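Local atomic coordinates of oxidized polyvinyl alcohol hydrolase (Pseudomonas sp. VM15C, PDB entry 3WWC), a protein that hydrolyses beta-diketones such as 4,6-nonanedione and cleaves oxidized polyvinyl alcohol, the second step in the breakdown of that polymer. Residues 87-92 against 309-314; 93-98 against 316-321; 122-125 against 129-132; 131-136 against 141-146; 273-278 against 301-306. The protein carries 1 engineered substitution. All coordinates share one frame; numbering follows the deposited sequence.

Interaction 1 of 5, residues 87-92 against 309-314; sequences NSILAD and NTQEFN
Leu90 and Asn314 bring the two backbones to 7.5 Å between their CA atoms, and Ile89 with Gln311 stays at 8.2 Å, so the gap between the helically twisted run 87-92 and the start of helix 310-322 is bridged through side chains. Leu90 reaches across with both methyls: CD1 rests 4.0 Å from Asn314 CB, and CD2 comes near the Asn314 carbonyl. A leucine suits this place because its two methyls can touch that CB and carbonyl at once. Gln311 bends at chi2 (-60°), which carries OE1 to 3.7 Å from Ile89 CB, while its NE2 donates to Gly85 O. The amides of Asn87 and Asn314 lie nearly parallel but are not bonded to each other: Asn87 OD1 accepts from Trp65 NE1, and Asn314 OD1 from Trp305 NE1. These buried polar ends thus tie the van der Waals contact to its surroundings. Leu90 also packs on Trp65 of strand 62-68, and Ser88 and Ala91 on Tyr53 of strand 46-53, so 87-92 touches both helix 310-322 and the central sheet.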
# COMPACT_ATOMS: atom_id res chain seq x y z
N ASN A 87 10.71 8.02 5.11
CA ASN A 87 10.90 6.59 4.86
C ASN A 87 12.31 6.17 4.43
O ASN A 87 12.65 4.99 4.54
CB ASN A 87 9.84 6.12 3.84
CG ASN A 87 8.51 5.85 4.50
OD1 ASN A 87 8.31 4.77 5.04
ND2 ASN A 87 7.60 6.82 4.49
N SER A 88 13.12 7.10 3.91
CA SER A 88 14.48 6.75 3.55
C SER A 88 15.31 6.39 4.76
O SER A 88 16.32 5.73 4.61
CB SER A 88 15.16 7.92 2.83
OG SER A 88 15.36 9.05 3.68
N ILE A 89 14.88 6.80 5.94
CA ILE A 89 15.61 6.49 7.16
C ILE A 89 15.61 5.02 7.45
O ILE A 89 16.53 4.53 8.16
CB ILE A 89 15.04 7.36 8.35
CG1 ILE A 89 15.18 8.83 7.96
CG2 ILE A 89 15.84 7.13 9.67
CD1 ILE A 89 16.54 9.18 7.49
N LEU A 90 14.66 4.27 6.89
CA LEU A 90 14.71 2.80 7.08
C LEU A 90 15.97 2.20 6.46
O LEU A 90 16.31 1.07 6.79
CB LEU A 90 13.47 2.13 6.52
CG LEU A 90 12.41 2.34 7.60
CD1 LEU A 90 11.10 2.42 6.97
CD2 LEU A 90 12.47 1.20 8.64
N ALA A 91 16.66 2.88 5.56
CA ALA A 91 17.91 2.33 5.04
C ALA A 91 18.96 2.30 6.19
O ALA A 91 19.75 1.38 6.25
CB ALA A 91 18.45 3.17 3.82
N ASP A 92 18.89 3.24 7.12
CA ASP A 92 19.79 3.27 8.28
C ASP A 92 19.37 2.16 9.24
O ASP A 92 20.08 1.88 10.19
CB ASP A 92 19.63 4.57 9.06
CG ASP A 92 20.14 5.81 8.30
OD1 ASP A 92 21.06 5.67 7.48
OD2 ASP A 92 19.63 6.91 8.59
N ASN A 309 5.39 9.11 17.52
CA ASN A 309 6.60 8.25 17.49
C ASN A 309 6.77 7.65 16.12
O ASN A 309 6.94 6.44 15.96
CB ASN A 309 6.48 7.16 18.56
CG ASN A 309 6.33 7.75 19.95
OD1 ASN A 309 7.15 8.60 20.32
ND2 ASN A 309 5.35 7.31 20.72
N THR A 310 6.77 8.52 15.13
CA THR A 310 6.83 8.10 13.73
C THR A 310 7.93 7.14 13.39
O THR A 310 7.67 6.10 12.80
CB THR A 310 6.95 9.32 12.82
OG1 THR A 310 5.81 10.15 13.03
CG2 THR A 310 6.98 8.88 11.32
N GLN A 311 9.17 7.46 13.72
CA GLN A 311 10.25 6.54 13.37
C GLN A 311 10.21 5.28 14.21
O GLN A 311 10.56 4.20 13.70
CB GLN A 311 11.63 7.24 13.48
CG GLN A 311 11.85 8.31 12.43
CD GLN A 311 11.76 7.71 11.01
OE1 GLN A 311 12.28 6.63 10.75
NE2 GLN A 311 11.04 8.38 10.14
N GLU A 312 9.83 5.38 15.47
CA GLU A 312 9.68 4.15 16.26
C GLU A 312 8.63 3.26 15.57
O GLU A 312 8.79 2.05 15.50
CB GLU A 312 9.16 4.42 17.68
CG GLU A 312 10.17 5.09 18.59
CD GLU A 312 9.52 5.33 19.95
OE1 GLU A 312 8.85 4.42 20.48
OE2 GLU A 312 9.69 6.46 20.46
N PHE A 313 7.55 3.85 15.07
CA PHE A 313 6.52 3.07 14.39
C PHE A 313 7.06 2.42 13.12
O PHE A 313 6.86 1.24 12.88
CB PHE A 313 5.29 3.92 14.03
CG PHE A 313 4.29 3.15 13.25
CD1 PHE A 313 3.43 2.27 13.90
CD2 PHE A 313 4.29 3.24 11.85
CE1 PHE A 313 2.54 1.46 13.17
CE2 PHE A 313 3.40 2.42 11.11
CZ PHE A 313 2.55 1.55 11.78
N ASN A 314 7.78 3.18 12.30
CA ASN A 314 8.32 2.65 11.06
C ASN A 314 9.24 1.48 11.35
O ASN A 314 9.18 0.45 10.66
CB ASN A 314 9.11 3.69 10.25
CG ASN A 314 8.25 4.80 9.66
OD1 ASN A 314 7.03 4.79 9.79
ND2 ASN A 314 8.91 5.76 8.99

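Interaction 2 of 5, residues 93-98 against 316-321; sequences HGYTVI and WALDTL
Asp319 is gripped by two side chains of 93-98, one on each carboxylate oxygen. His93 NE2 donates to OD2 of Asp319 at 2.7 Å along an almost straight line (172°), meeting it on the syn side, with the acceptor close to the imidazole plane. Tyr95 OH donates at 2.7 Å to the other oxygen, Asp319 OD1, which accepts on its anti lone pair. Both rings lie nearly coplanar with the carboxylate, so the three flat groups meet edge to edge. Aspartate suits the spot by having two oxygens to share between an N-H and an O-H; tyrosine offers a hydroxyl and also a face, over which Leu318 CB lies 4.2 Å from the Tyr95 ring centroid in a CH-pi contact. His93 gets there with CG anti to the backbone N (chi1 -159°). Farther out, Tyr95 packs on Pro63 and Leu318 on Trp65, both of strand 62-68, and His93 touches Arg315 one turn back along the helix. Lying away from the active site, the contact joins helix 310-322 to the turn that leads into strand 96-100. A donor on each oxygen is likely to restrain rotation of the carboxylate, whose charge would favour a protonated imidazole.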
# COMPACT_ATOMS: atom_id res chain seq x y z
N HIS A 93 18.20 1.54 8.98
CA HIS A 93 17.68 0.46 9.82
C HIS A 93 17.92 -0.90 9.18
O HIS A 93 17.41 -1.90 9.68
CB HIS A 93 16.20 0.67 10.04
CG HIS A 93 15.67 -0.05 11.25
ND1 HIS A 93 16.21 0.16 12.50
CD2 HIS A 93 14.73 -1.03 11.39
CE1 HIS A 93 15.65 -0.68 13.36
NE2 HIS A 93 14.75 -1.41 12.72
N GLY A 94 18.63 -0.93 8.07
CA GLY A 94 18.98 -2.18 7.40
C GLY A 94 18.04 -2.67 6.30
O GLY A 94 17.99 -3.85 6.03
N TYR A 95 17.31 -1.75 5.67
CA TYR A 95 16.43 -2.12 4.58
C TYR A 95 16.86 -1.39 3.34
O TYR A 95 17.29 -0.24 3.44
CB TYR A 95 14.95 -1.70 4.84
CG TYR A 95 14.31 -2.47 5.97
CD1 TYR A 95 14.64 -2.19 7.29
CD2 TYR A 95 13.45 -3.52 5.71
CE1 TYR A 95 14.14 -2.97 8.35
CE2 TYR A 95 12.93 -4.29 6.75
CZ TYR A 95 13.29 -4.01 8.05
OH TYR A 95 12.79 -4.82 9.02
N THR A 96 16.79 -2.06 2.21
CA THR A 96 17.05 -1.35 0.96
C THR A 96 15.69 -0.76 0.55
O THR A 96 14.69 -1.47 0.36
CB THR A 96 17.64 -2.27 -0.09
OG1 THR A 96 19.01 -2.49 0.28
CG2 THR A 96 17.65 -1.60 -1.44
N VAL A 97 15.65 0.56 0.52
CA VAL A 97 14.42 1.32 0.23
C VAL A 97 14.38 1.63 -1.26
O VAL A 97 15.33 2.17 -1.82
CB VAL A 97 14.42 2.61 1.07
CG1 VAL A 97 13.14 3.41 0.77
CG2 VAL A 97 14.44 2.26 2.56
N ILE A 98 13.28 1.23 -1.92
CA ILE A 98 13.13 1.40 -3.37
C ILE A 98 11.77 2.07 -3.50
O ILE A 98 10.73 1.41 -3.37
CB ILE A 98 13.17 0.05 -4.07
CG1 ILE A 98 14.44 -0.74 -3.68
CG2 ILE A 98 13.13 0.29 -5.58
CD1 ILE A 98 14.41 -2.16 -4.25
N TRP A 316 9.31 -0.47 14.08
CA TRP A 316 8.51 -1.57 14.63
C TRP A 316 7.71 -2.27 13.53
O TRP A 316 7.68 -3.52 13.44
CB TRP A 316 7.54 -1.05 15.71
CG TRP A 316 6.62 -2.12 16.21
CD1 TRP A 316 6.93 -3.12 17.11
CD2 TRP A 316 5.29 -2.39 15.76
NE1 TRP A 316 5.87 -3.99 17.24
CE2 TRP A 316 4.85 -3.57 16.42
CE3 TRP A 316 4.43 -1.76 14.87
CZ2 TRP A 316 3.60 -4.12 16.19
CZ3 TRP A 316 3.18 -2.31 14.65
CH2 TRP A 316 2.78 -3.49 15.31
N ALA A 317 7.08 -1.48 12.66
CA ALA A 317 6.26 -2.11 11.62
C ALA A 317 7.10 -2.90 10.63
O ALA A 317 6.76 -4.05 10.34
CB ALA A 317 5.43 -1.00 10.86
N LEU A 318 8.20 -2.33 10.12
CA LEU A 318 9.00 -3.07 9.16
C LEU A 318 9.66 -4.27 9.79
O LEU A 318 9.68 -5.32 9.16
CB LEU A 318 10.03 -2.15 8.48
CG LEU A 318 9.60 -1.62 7.07
CD1 LEU A 318 9.42 -2.71 6.02
CD2 LEU A 318 8.32 -0.83 7.25
N ASP A 319 10.14 -4.15 11.01
CA ASP A 319 10.76 -5.31 11.64
C ASP A 319 9.73 -6.38 11.94
O ASP A 319 10.08 -7.58 11.95
CB ASP A 319 11.50 -4.91 12.92
CG ASP A 319 12.70 -4.03 12.65
OD1 ASP A 319 13.11 -3.85 11.49
OD2 ASP A 319 13.27 -3.47 13.63
N THR A 320 8.47 -6.01 12.19
CA THR A 320 7.40 -6.98 12.42
C THR A 320 7.13 -7.71 11.10
O THR A 320 7.04 -8.96 11.07
CB THR A 320 6.13 -6.28 12.86
OG1 THR A 320 6.33 -5.74 14.19
CG2 THR A 320 4.95 -7.27 12.89
N LEU A 321 7.04 -6.97 9.98
CA LEU A 321 6.84 -7.66 8.70
C LEU A 321 8.04 -8.61 8.41
O LEU A 321 7.84 -9.77 8.02
CB LEU A 321 6.73 -6.64 7.53
CG LEU A 321 5.59 -5.63 7.64
CD1 LEU A 321 5.66 -4.77 6.37
CD2 LEU A 321 4.23 -6.32 7.70

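Interaction 3 of 5, residues 122-125 against 129-132; sequences NGWN and WFEG. With BUA (butanoic acid), chain D.
Phe130 lies on the indole of Trp124, and its CB sits almost exactly above the six-membered ring, 3.5 Å from the centroid and only 3° off the normal, a CH-pi contact over the middle of the face. CG of Phe130 is nearest to Trp124 CE2, 4.0 Å away. CD1 of Phe130 then dips onto the five-membered ring, 3.4 Å from Trp124 CD1, and CE1 follows a little higher over the same part. The phenyl therefore directs an edge at the indole face, with the planes at 55°. Phe130 CG stands anti to the carbonyl carbon (chi1 -60°), which sends the ring across the indole from the centre of an inverse gamma turn. Trp124 suits the spot because its broad face receives both a methylene and a ring; it also stacks with Trp142.

Beside this aromatic pair the backbones are joined by Asn125 N donating to Gly132 O at 2.8 Å. From there the Asn125 side chain runs to a bound butanoic acid, where ND2 donates to O1 of the ligand at 3.0 Å, while OD1 accepts from Arg234 NH1, a division of labour that suits an amide. Edge-to-face and CH-pi packing and one backbone bond probably set the position of a pocket residue that offers an N-H to a carboxyl oxygen of the ligand.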
# COMPACT_ATOMS: atom_id res chain seq x y z
N ASN A 122 -8.66 6.80 -18.01
CA ASN A 122 -8.42 5.47 -18.58
C ASN A 122 -8.94 4.30 -17.80
O ASN A 122 -8.37 3.21 -17.85
CB ASN A 122 -6.92 5.29 -18.88
CG ASN A 122 -6.43 6.34 -19.85
OD1 ASN A 122 -6.97 6.43 -20.98
ND2 ASN A 122 -5.45 7.17 -19.44
N GLY A 123 -10.03 4.52 -17.08
CA GLY A 123 -10.62 3.44 -16.31
C GLY A 123 -10.16 3.35 -14.87
O GLY A 123 -10.64 2.49 -14.16
N TRP A 124 -9.26 4.23 -14.45
CA TRP A 124 -8.76 4.25 -13.07
C TRP A 124 -9.54 5.20 -12.21
O TRP A 124 -9.95 6.29 -12.64
CB TRP A 124 -7.26 4.63 -13.06
CG TRP A 124 -6.45 3.59 -13.76
CD1 TRP A 124 -5.95 3.65 -15.04
CD2 TRP A 124 -6.14 2.30 -13.27
NE1 TRP A 124 -5.35 2.47 -15.36
CE2 TRP A 124 -5.45 1.62 -14.29
CE3 TRP A 124 -6.40 1.65 -12.07
CZ2 TRP A 124 -5.01 0.32 -14.13
CZ3 TRP A 124 -5.97 0.35 -11.91
CH2 TRP A 124 -5.28 -0.30 -12.94
N ASN A 125 -9.72 4.83 -10.95
CA ASN A 125 -10.48 5.67 -10.06
C ASN A 125 -9.84 6.98 -9.63
O ASN A 125 -10.49 8.06 -9.62
CB ASN A 125 -10.86 4.91 -8.78
CG ASN A 125 -11.81 5.73 -7.90
OD1 ASN A 125 -12.96 5.91 -8.29
ND2 ASN A 125 -11.34 6.23 -6.77
N TRP A 129 -2.01 6.76 -8.26
CA TRP A 129 -1.51 5.43 -8.58
C TRP A 129 -2.62 4.70 -9.31
O TRP A 129 -3.78 5.05 -9.19
CB TRP A 129 -1.21 4.61 -7.30
CG TRP A 129 -0.22 5.26 -6.31
CD1 TRP A 129 -0.53 5.93 -5.14
CD2 TRP A 129 1.21 5.30 -6.43
NE1 TRP A 129 0.62 6.39 -4.54
CE2 TRP A 129 1.70 6.02 -5.30
CE3 TRP A 129 2.13 4.81 -7.37
CZ2 TRP A 129 3.08 6.24 -5.09
CZ3 TRP A 129 3.48 5.03 -7.19
CH2 TRP A 129 3.96 5.75 -6.05
N PHE A 130 -2.25 3.64 -10.04
CA PHE A 130 -3.26 2.83 -10.73
C PHE A 130 -3.69 1.80 -9.65
O PHE A 130 -3.26 0.65 -9.64
CB PHE A 130 -2.59 2.17 -11.95
CG PHE A 130 -2.03 3.19 -12.96
CD1 PHE A 130 -2.89 4.06 -13.60
CD2 PHE A 130 -0.66 3.29 -13.22
CE1 PHE A 130 -2.37 5.03 -14.48
CE2 PHE A 130 -0.15 4.23 -14.08
CZ PHE A 130 -1.01 5.12 -14.72
N GLU A 131 -4.56 2.27 -8.78
CA GLU A 131 -4.93 1.54 -7.59
C GLU A 131 -6.36 1.08 -7.43
O GLU A 131 -6.67 0.43 -6.42
CB GLU A 131 -4.46 2.32 -6.31
CG GLU A 131 -4.61 3.90 -6.23
CD GLU A 131 -5.98 4.41 -5.79
OE1 GLU A 131 -7.02 3.96 -6.33
OE2 GLU A 131 -6.01 5.32 -4.92
N GLY A 132 -7.22 1.35 -8.41
CA GLY A 132 -8.59 0.87 -8.27
C GLY A 132 -9.34 1.17 -9.57
O GLY A 132 -9.13 2.22 -10.17
C1 BUA D . -10.17 8.02 -2.50
C2 BUA D . -11.10 8.08 -3.72
C3 BUA D . -11.99 9.32 -3.62
C4 BUA D . -12.86 9.40 -4.88
O1 BUA D . -12.99 8.36 -5.56
O2 BUA D . -13.38 10.51 -5.13

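Interaction 4 of 5, residues 131-136 against 141-146; sequences EGRAAD and HWKNDE
Arg133 and Lys143 meet within the long loop between strand 96-100 and helix 148-160, where the chain folds back on itself and passes through a 3-10 segment that runs through 141-143. The two side chains cross obliquely. Lys143 CE lies over one face of the guanidinium, 3.5 Å from Arg133 NH1, and further back Lys143 CG touches NE and CD of Arg133. Nearer the backbone, CB of Arg133 packs against CB of Trp142 at 3.9 Å. Arg133 reaches this place with CG between the backbone N and the carbonyl carbon (chi1 66°), from which the chain runs extended to NE. Its NH2 donates to Gly211 O, which holds the flat group in position under the lysine methylenes; arginine suits the site by combining a flat face with several N-H groups.

Two positive ends therefore come near each other, NH1 of Arg133 and NZ of Lys143 being 4.6 Å apart. A water accepts from Arg133 NH1 at 3.0 Å and, weakly, from Lys143 NZ, and a salt bridge to Glu140 OE1 probably offsets the ammonium charge. Exchanging Arg133 for a leucine would probably leave Gly211 O without this donor, the water with one partner fewer and Lys143 CE without its flat platform. Like charges are probably tolerated because the lysine presents carbon rather than nitrogen to the guanidinium.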
# COMPACT_ATOMS: atom_id res chain seq x y z
N GLU A 131 -4.56 2.27 -8.78
CA GLU A 131 -4.93 1.54 -7.59
C GLU A 131 -6.36 1.08 -7.43
O GLU A 131 -6.67 0.43 -6.42
CB GLU A 131 -4.46 2.32 -6.31
CG GLU A 131 -4.61 3.90 -6.23
CD GLU A 131 -5.98 4.41 -5.79
OE1 GLU A 131 -7.02 3.96 -6.33
OE2 GLU A 131 -6.01 5.32 -4.92
N GLY A 132 -7.22 1.35 -8.41
CA GLY A 132 -8.59 0.87 -8.27
C GLY A 132 -9.34 1.17 -9.57
O GLY A 132 -9.13 2.22 -10.17
N ARG A 133 -10.24 0.28 -9.94
CA ARG A 133 -11.01 0.53 -11.16
C ARG A 133 -12.04 1.60 -10.91
O ARG A 133 -12.56 1.73 -9.80
CB ARG A 133 -11.66 -0.78 -11.63
CG ARG A 133 -12.73 -1.33 -10.69
CD ARG A 133 -13.26 -2.64 -11.26
NE ARG A 133 -14.07 -3.43 -10.35
CZ ARG A 133 -15.40 -3.44 -10.36
NH1 ARG A 133 -16.05 -2.68 -11.24
NH2 ARG A 133 -16.08 -4.25 -9.55
N ALA A 134 -12.30 2.41 -11.93
CA ALA A 134 -13.28 3.46 -11.85
C ALA A 134 -14.68 2.87 -11.69
O ALA A 134 -14.91 1.72 -12.00
CB ALA A 134 -13.21 4.31 -13.13
N ALA A 135 -15.62 3.70 -11.23
CA ALA A 135 -17.00 3.28 -10.98
C ALA A 135 -17.82 3.11 -12.24
O ALA A 135 -18.84 2.42 -12.21
CB ALA A 135 -17.66 4.27 -10.10
N ASP A 136 -17.39 3.72 -13.34
CA ASP A 136 -18.15 3.58 -14.59
C ASP A 136 -17.60 2.43 -15.42
O ASP A 136 -16.53 1.89 -15.13
CB ASP A 136 -18.04 4.89 -15.36
CG ASP A 136 -16.63 5.21 -15.74
OD1 ASP A 136 -16.23 4.79 -16.84
OD2 ASP A 136 -15.92 5.86 -14.94
N HIS A 141 -12.14 -3.29 -17.58
CA HIS A 141 -10.94 -4.04 -17.92
C HIS A 141 -10.02 -4.29 -16.72
O HIS A 141 -9.34 -5.29 -16.65
CB HIS A 141 -10.11 -3.33 -19.00
CG HIS A 141 -8.83 -4.05 -19.28
ND1 HIS A 141 -8.80 -5.40 -19.58
CD2 HIS A 141 -7.54 -3.65 -19.23
CE1 HIS A 141 -7.54 -5.80 -19.69
NE2 HIS A 141 -6.76 -4.76 -19.48
N TRP A 142 -10.03 -3.36 -15.78
CA TRP A 142 -9.16 -3.50 -14.63
C TRP A 142 -9.69 -4.47 -13.61
O TRP A 142 -9.07 -4.67 -12.57
CB TRP A 142 -8.87 -2.11 -14.03
CG TRP A 142 -8.31 -1.19 -15.11
CD1 TRP A 142 -8.84 0.02 -15.49
CD2 TRP A 142 -7.11 -1.37 -15.91
NE1 TRP A 142 -8.05 0.61 -16.47
CE2 TRP A 142 -6.99 -0.22 -16.74
CE3 TRP A 142 -6.12 -2.36 -15.97
CZ2 TRP A 142 -5.91 -0.05 -17.64
CZ3 TRP A 142 -5.05 -2.19 -16.85
CH2 TRP A 142 -4.96 -1.03 -17.68
N LYS A 143 -10.84 -5.09 -13.88
CA LYS A 143 -11.34 -6.12 -12.97
C LYS A 143 -10.36 -7.28 -12.91
O LYS A 143 -10.29 -7.95 -11.91
CB LYS A 143 -12.69 -6.69 -13.42
CG LYS A 143 -13.79 -5.79 -13.12
CD LYS A 143 -15.10 -6.40 -13.67
CE LYS A 143 -16.29 -5.67 -13.11
NZ LYS A 143 -17.50 -6.40 -13.62
N ASN A 144 -9.59 -7.55 -13.96
CA ASN A 144 -8.69 -8.66 -13.77
C ASN A 144 -7.33 -8.45 -14.42
O ASN A 144 -6.68 -9.40 -14.87
CB ASN A 144 -9.35 -10.01 -14.18
CG ASN A 144 -10.36 -10.56 -13.09
OD1 ASN A 144 -9.96 -11.10 -12.05
ND2 ASN A 144 -11.67 -10.40 -13.36
N ASP A 145 -6.91 -7.20 -14.46
CA ASP A 145 -5.60 -6.80 -14.95
C ASP A 145 -5.06 -5.91 -13.82
O ASP A 145 -5.68 -4.90 -13.48
CB ASP A 145 -5.70 -6.00 -16.25
CG ASP A 145 -4.33 -5.68 -16.86
OD1 ASP A 145 -3.36 -5.26 -16.15
OD2 ASP A 145 -4.23 -5.83 -18.09
N GLU A 146 -3.90 -6.29 -13.28
CA GLU A 146 -3.28 -5.58 -12.15
C GLU A 146 -3.03 -4.13 -12.45
O GLU A 146 -3.03 -3.30 -11.54
CB GLU A 146 -1.96 -6.26 -11.76
CG GLU A 146 -0.89 -6.15 -12.83
CD GLU A 146 0.39 -6.93 -12.47
OE1 GLU A 146 0.76 -6.94 -11.29
OE2 GLU A 146 1.02 -7.54 -13.38
O HOH W 1 -18.74 -3.49 -12.39

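Interaction 5 of 5, residues 273-278 against 301-306; sequences ADYRPS and HGHMWP. With BUA (butanoic acid), chain C.
Tyr275 and His303 are brought face to face by different first torsions: in the tyrosine CG lies anti to the carbonyl carbon (chi1 -59°), and in the histidine it lies anti to the backbone N (chi1 -165°). The rings form an offset stack with centroids 4.0 Å apart and planes at 16°; the very short approach of their CE1 atoms in the model is doubtful. His303 NE2 donates to O2 of a bound butanoic acid at 3.0 Å, the oxygen lying near the imidazole plane, and Tyr275 OH donates to the same O2, at a distance too short to be taken literally. Ser71 OG is also hydrogen-bonded to the ligand. Putting an alanine in place of Tyr275 would probably strip His303 of its stacking partner and the acid of one donor. Tyrosine combines here a flat surface for the imidazole and a hydroxyl for the ligand. Behind the stack, His303 ND1 is bonded to Asp258. Ala177, an engineered replacement at the position assigned by similarity to the charge relay system, lies against His303. Such a histidine, between an acidic residue and the nucleophile position, is consistent with the catalytic triad of an alpha/beta-hydrolase.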
# COMPACT_ATOMS: atom_id res chain seq x y z
N ALA A 273 -13.99 9.97 1.32
CA ALA A 273 -13.46 8.69 1.77
C ALA A 273 -13.44 8.60 3.28
O ALA A 273 -13.11 9.58 3.95
CB ALA A 273 -12.07 8.47 1.23
N ASP A 274 -13.81 7.43 3.78
CA ASP A 274 -13.81 7.16 5.22
C ASP A 274 -13.01 5.86 5.32
O ASP A 274 -13.40 4.84 4.76
CB ASP A 274 -15.25 6.93 5.69
CG ASP A 274 -15.33 6.60 7.17
OD1 ASP A 274 -14.29 6.21 7.76
OD2 ASP A 274 -16.44 6.73 7.76
N TYR A 275 -11.90 5.90 6.06
CA TYR A 275 -11.05 4.70 6.07
C TYR A 275 -11.38 3.67 7.14
O TYR A 275 -10.75 2.61 7.23
CB TYR A 275 -9.56 5.14 6.07
CG TYR A 275 -9.28 5.98 4.84
CD1 TYR A 275 -9.48 7.36 4.87
CD2 TYR A 275 -8.87 5.38 3.65
CE1 TYR A 275 -9.27 8.14 3.73
CE2 TYR A 275 -8.68 6.15 2.51
CZ TYR A 275 -8.89 7.50 2.57
OH TYR A 275 -8.71 8.27 1.45
N ARG A 276 -12.42 3.91 7.91
CA ARG A 276 -12.85 2.89 8.86
C ARG A 276 -13.39 1.66 8.06
O ARG A 276 -12.94 0.53 8.27
CB ARG A 276 -13.94 3.51 9.79
CG ARG A 276 -14.53 2.46 10.77
CD ARG A 276 -15.89 2.96 11.36
NE ARG A 276 -15.73 4.27 11.96
CZ ARG A 276 -15.43 4.49 13.23
NH1 ARG A 276 -15.29 3.46 14.08
NH2 ARG A 276 -15.17 5.71 13.65
N PRO A 277 -14.36 1.86 7.13
CA PRO A 277 -14.80 0.66 6.42
C PRO A 277 -13.74 -0.02 5.54
O PRO A 277 -13.78 -1.24 5.38
CB PRO A 277 -16.00 1.15 5.59
CG PRO A 277 -15.77 2.60 5.42
CD PRO A 277 -15.19 3.02 6.78
N SER A 278 -12.84 0.76 4.97
CA SER A 278 -11.84 0.17 4.09
C SER A 278 -10.76 -0.58 4.85
O SER A 278 -10.31 -1.62 4.36
CB SER A 278 -11.25 1.21 3.16
OG SER A 278 -10.64 2.23 3.89
N HIS A 301 -4.00 9.45 14.88
CA HIS A 301 -3.43 10.57 14.17
C HIS A 301 -4.20 11.08 12.96
O HIS A 301 -3.79 12.09 12.36
CB HIS A 301 -2.05 10.19 13.71
CG HIS A 301 -2.06 9.08 12.70
ND1 HIS A 301 -2.41 7.78 13.03
CD2 HIS A 301 -1.87 9.08 11.36
CE1 HIS A 301 -2.44 7.04 11.94
NE2 HIS A 301 -2.13 7.81 10.91
N GLY A 302 -5.24 10.36 12.54
CA GLY A 302 -6.03 10.79 11.41
C GLY A 302 -5.64 10.19 10.08
O GLY A 302 -5.32 8.98 9.96
N HIS A 303 -5.67 11.02 9.04
CA HIS A 303 -5.34 10.56 7.71
C HIS A 303 -4.06 11.20 7.22
O HIS A 303 -4.09 12.20 6.47
CB HIS A 303 -6.46 10.92 6.73
CG HIS A 303 -6.37 10.19 5.42
ND1 HIS A 303 -6.51 8.82 5.33
CD2 HIS A 303 -6.16 10.63 4.16
CE1 HIS A 303 -6.39 8.45 4.06
NE2 HIS A 303 -6.19 9.54 3.33
N MET A 304 -2.94 10.68 7.70
CA MET A 304 -1.61 11.15 7.32
C MET A 304 -0.67 10.07 7.80
O MET A 304 -1.11 9.11 8.41
CB MET A 304 -1.28 12.49 7.99
CG MET A 304 -1.52 12.48 9.44
SD MET A 304 -1.58 14.20 10.15
CE MET A 304 -0.47 14.99 9.27
N TRP A 305 0.60 10.17 7.47
CA TRP A 305 1.51 9.13 7.94
C TRP A 305 1.46 9.15 9.45
O TRP A 305 1.36 10.21 10.05
CB TRP A 305 2.94 9.46 7.50
CG TRP A 305 3.84 8.26 7.60
CD1 TRP A 305 4.55 7.81 8.71
CD2 TRP A 305 4.02 7.29 6.58
NE1 TRP A 305 5.13 6.62 8.42
CE2 TRP A 305 4.82 6.26 7.12
CE3 TRP A 305 3.58 7.19 5.26
CZ2 TRP A 305 5.19 5.12 6.39
CZ3 TRP A 305 3.94 6.07 4.52
CH2 TRP A 305 4.75 5.03 5.09
N PRO A 306 1.59 7.99 10.11
CA PRO A 306 1.58 7.86 11.58
C PRO A 306 2.42 8.99 12.17
O PRO A 306 3.59 9.17 11.80
CB PRO A 306 2.22 6.48 11.79
CG PRO A 306 1.45 5.69 10.68
CD PRO A 306 1.60 6.66 9.47
C1 BUA C . -9.58 8.66 -2.59
C2 BUA C . -8.66 8.86 -1.39
C3 BUA C . -7.21 8.91 -1.87
C4 BUA C . -6.26 9.22 -0.72
O1 BUA C . -5.21 9.85 -1.00
O2 BUA C . -6.56 8.75 0.41

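How the interactions relate
Interactions 1 and 2 hold the same helix, 310-322, against the chain leading into strand 96-100: the first is mostly buried and joins its sides by van der Waals contact, the second is partly buried and closes with hydrogen bonds on a carboxylate. Trp305 NE1, bonded to Asn314 OD1, connects interaction 1 with the loop of interaction 5, which opens on the ligand pocket. On the opposite side of the chain's centre from interactions 1 and 2, interactions 3 and 4 share Glu131 and Gly132 and touch through Trp124 and Trp142. Interaction 3 is buried and aromatic, whereas interaction 4 is partly exposed and brings in charge and water. Interactions 3 and 5 each reach a separate butanoic acid, one through an amide, the other through the hydroxyl and imidazole N-H of two stacked rings.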